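Local coordinates for nuclear fusion protein BIK1 (Saccharomyces cerevisiae, PDB 6FC5) that binds microtubules, probably through the CAP-Gly domain in this fragment, and is required for nuclear fusion, chromosome disjunction and nuclear segregation during mitosis, at residues A[22-27]-A[36-41]. Residues are numbered along the deposited sequence; the frame is centred on the assembly and turned at random.
Sequences GQLKYV and MFAGVD
A classic beta bulge interrupts the antiparallel hairpin that 22-27 and 36-41 form at the centre of the SH3-like CAP-Gly domain: K25 and Y26 both face G39. The carbonyl oxygen of G39 takes a short bond from K25 N (2.8 Å), almost head-on to the carbonyl, and a weak, bent one from Y26 N (3.2 Å, 135° at the hydrogen). Beyond the bulge G39 N donates to Y26 O at 2.7 Å, and before it Q23 and D41 exchange a reciprocal pair of backbone bonds. Y26 CB lies beside the glycine, 4.1 Å from G39 N. On the face carrying L24, V27, A38 and V40, with CG turned anti to its backbone N (chi1 -174°), the L24 side chain brings its CD1 branch within 3.7 Å of A38 CB; I79 and V75 of helix 72-81 cover this side. D41 lies on the other face, and the K25 side chain, leaving from the bulge, runs alongside it, with K25 CG 4.0 Å from D41 CB. K25 NZ stays 4.2 Å from D41 OD2, beyond a salt bridge, and donates to Q60 O, while S66 OG, L43 N and E62 N grip the carboxylate. A water accepts from K25 NZ at 2.7 Å but lies doubtfully close to D41 OD2.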
loop_
_atom_site.group_PDB
_atom_site.type_symbol
_atom_site.label_atom_id
_atom_site.label_comp_id
_atom_site.label_asym_id
_atom_site.label_seq_id
_atom_site.Cartn_x
_atom_site.Cartn_y
_atom_site.Cartn_z
ATOM N N GLY A 22 -7.390 4.398 2.479
ATOM C CA GLY A 22 -6.718 3.665 1.390
ATOM C C GLY A 22 -6.942 2.154 1.429
ATOM O O GLY A 22 -7.166 1.627 2.511
ATOM N N GLN A 23 -7.028 1.531 0.244
ATOM C CA GLN A 23 -7.167 0.118 0.131
ATOM C C GLN A 23 -5.739 -0.478 0.073
ATOM O O GLN A 23 -4.915 -0.049 -0.721
ATOM C CB GLN A 23 -7.999 -0.266 -1.087
ATOM C CG GLN A 23 -8.338 -1.741 -1.026
ATOM C CD GLN A 23 -9.241 -2.182 -2.102
ATOM O OE1 GLN A 23 -9.220 -1.622 -3.141
ATOM N NE2 GLN A 23 -10.034 -3.251 -1.860
ATOM N N LEU A 24 -5.431 -1.427 0.925
ATOM C CA LEU A 24 -4.166 -2.176 0.886
ATOM C C LEU A 24 -4.158 -3.089 -0.342
ATOM O O LEU A 24 -5.030 -3.969 -0.455
ATOM C CB LEU A 24 -3.973 -2.990 2.167
ATOM C CG LEU A 24 -2.587 -3.680 2.214
ATOM C CD1 LEU A 24 -1.419 -2.697 2.274
ATOM C CD2 LEU A 24 -2.604 -4.578 3.483
ATOM N N LYS A 25 -3.163 -2.933 -1.207
ATOM C CA LYS A 25 -3.079 -3.724 -2.448
ATOM C C LYS A 25 -1.825 -4.567 -2.591
ATOM O O LYS A 25 -1.754 -5.436 -3.504
ATOM C CB LYS A 25 -3.231 -2.847 -3.708
ATOM C CG LYS A 25 -4.449 -1.920 -3.715
ATOM C CD LYS A 25 -5.782 -2.533 -3.686
ATOM C CE LYS A 25 -6.154 -3.180 -4.995
ATOM N NZ LYS A 25 -6.350 -2.171 -6.043
ATOM N N TYR A 26 -0.775 -4.265 -1.832
ATOM C CA TYR A 26 0.508 -4.944 -1.996
ATOM C C TYR A 26 1.235 -4.814 -0.679
ATOM O O TYR A 26 1.172 -3.753 -0.058
ATOM C CB TYR A 26 1.333 -4.263 -3.116
ATOM C CG TYR A 26 2.713 -4.764 -3.273
ATOM C CD1 TYR A 26 2.985 -6.001 -3.858
ATOM C CD2 TYR A 26 3.789 -4.033 -2.786
ATOM C CE1 TYR A 26 4.294 -6.507 -3.860
ATOM C CE2 TYR A 26 5.084 -4.535 -2.868
ATOM C CZ TYR A 26 5.320 -5.772 -3.392
ATOM O OH TYR A 26 6.661 -6.183 -3.474
ATOM N N VAL A 27 2.013 -5.832 -0.332
ATOM C CA VAL A 27 2.965 -5.749 0.763
ATOM C C VAL A 27 4.272 -6.391 0.331
ATOM O O VAL A 27 4.299 -7.533 -0.004
ATOM C CB VAL A 27 2.366 -6.436 2.024
ATOM C CG1 VAL A 27 3.399 -6.446 3.125
ATOM C CG2 VAL A 27 1.110 -5.720 2.535
ATOM N N MET A 36 10.491 -2.863 3.551
ATOM C CA MET A 36 9.237 -3.337 3.107
ATOM C C MET A 36 8.239 -2.193 3.002
ATOM O O MET A 36 8.317 -1.245 3.740
ATOM C CB MET A 36 8.709 -4.394 4.076
ATOM C CG MET A 36 9.489 -5.691 4.137
ATOM S SD MET A 36 9.666 -6.549 2.579
ATOM C CE MET A 36 10.519 -8.130 2.966
ATOM N N PHE A 37 7.271 -2.352 2.103
ATOM C CA PHE A 37 6.320 -1.345 1.775
ATOM C C PHE A 37 4.923 -1.892 1.710
ATOM O O PHE A 37 4.704 -3.024 1.354
ATOM C CB PHE A 37 6.643 -0.716 0.430
ATOM C CG PHE A 37 7.879 0.120 0.469
ATOM C CD1 PHE A 37 7.809 1.446 0.792
ATOM C CD2 PHE A 37 9.110 -0.467 0.245
ATOM C CE1 PHE A 37 8.936 2.247 0.921
ATOM C CE2 PHE A 37 10.264 0.327 0.356
ATOM C CZ PHE A 37 10.172 1.660 0.712
ATOM N N ALA A 38 3.964 -1.046 2.055
ATOM C CA ALA A 38 2.588 -1.266 1.732
ATOM C C ALA A 38 2.281 -0.478 0.482
ATOM O O ALA A 38 2.559 0.730 0.442
ATOM C CB ALA A 38 1.746 -0.790 2.855
ATOM N N GLY A 39 1.667 -1.093 -0.491
ATOM C CA GLY A 39 1.184 -0.371 -1.638
ATOM C C GLY A 39 -0.286 -0.190 -1.414
ATOM O O GLY A 39 -1.009 -1.169 -1.160
ATOM N N VAL A 40 -0.738 1.055 -1.469
ATOM C CA VAL A 40 -2.115 1.397 -1.210
ATOM C C VAL A 40 -2.725 2.180 -2.387
ATOM O O VAL A 40 -2.012 2.948 -3.074
ATOM C CB VAL A 40 -2.323 2.205 0.105
ATOM C CG1 VAL A 40 -1.735 1.509 1.312
ATOM C CG2 VAL A 40 -1.714 3.582 0.012
ATOM N N ASP A 41 -4.022 1.994 -2.584
ATOM C CA ASP A 41 -4.763 2.759 -3.524
ATOM C C ASP A 41 -5.633 3.769 -2.709
ATOM O O ASP A 41 -6.519 3.372 -1.978
ATOM C CB ASP A 41 -5.625 1.887 -4.374
ATOM C CG ASP A 41 -6.356 2.665 -5.505
ATOM O OD1 ASP A 41 -6.303 3.927 -5.528
ATOM O OD2 ASP A 41 -7.004 2.006 -6.391
HETATM O O HOH W 1 -8.163 -0.119 -6.166
#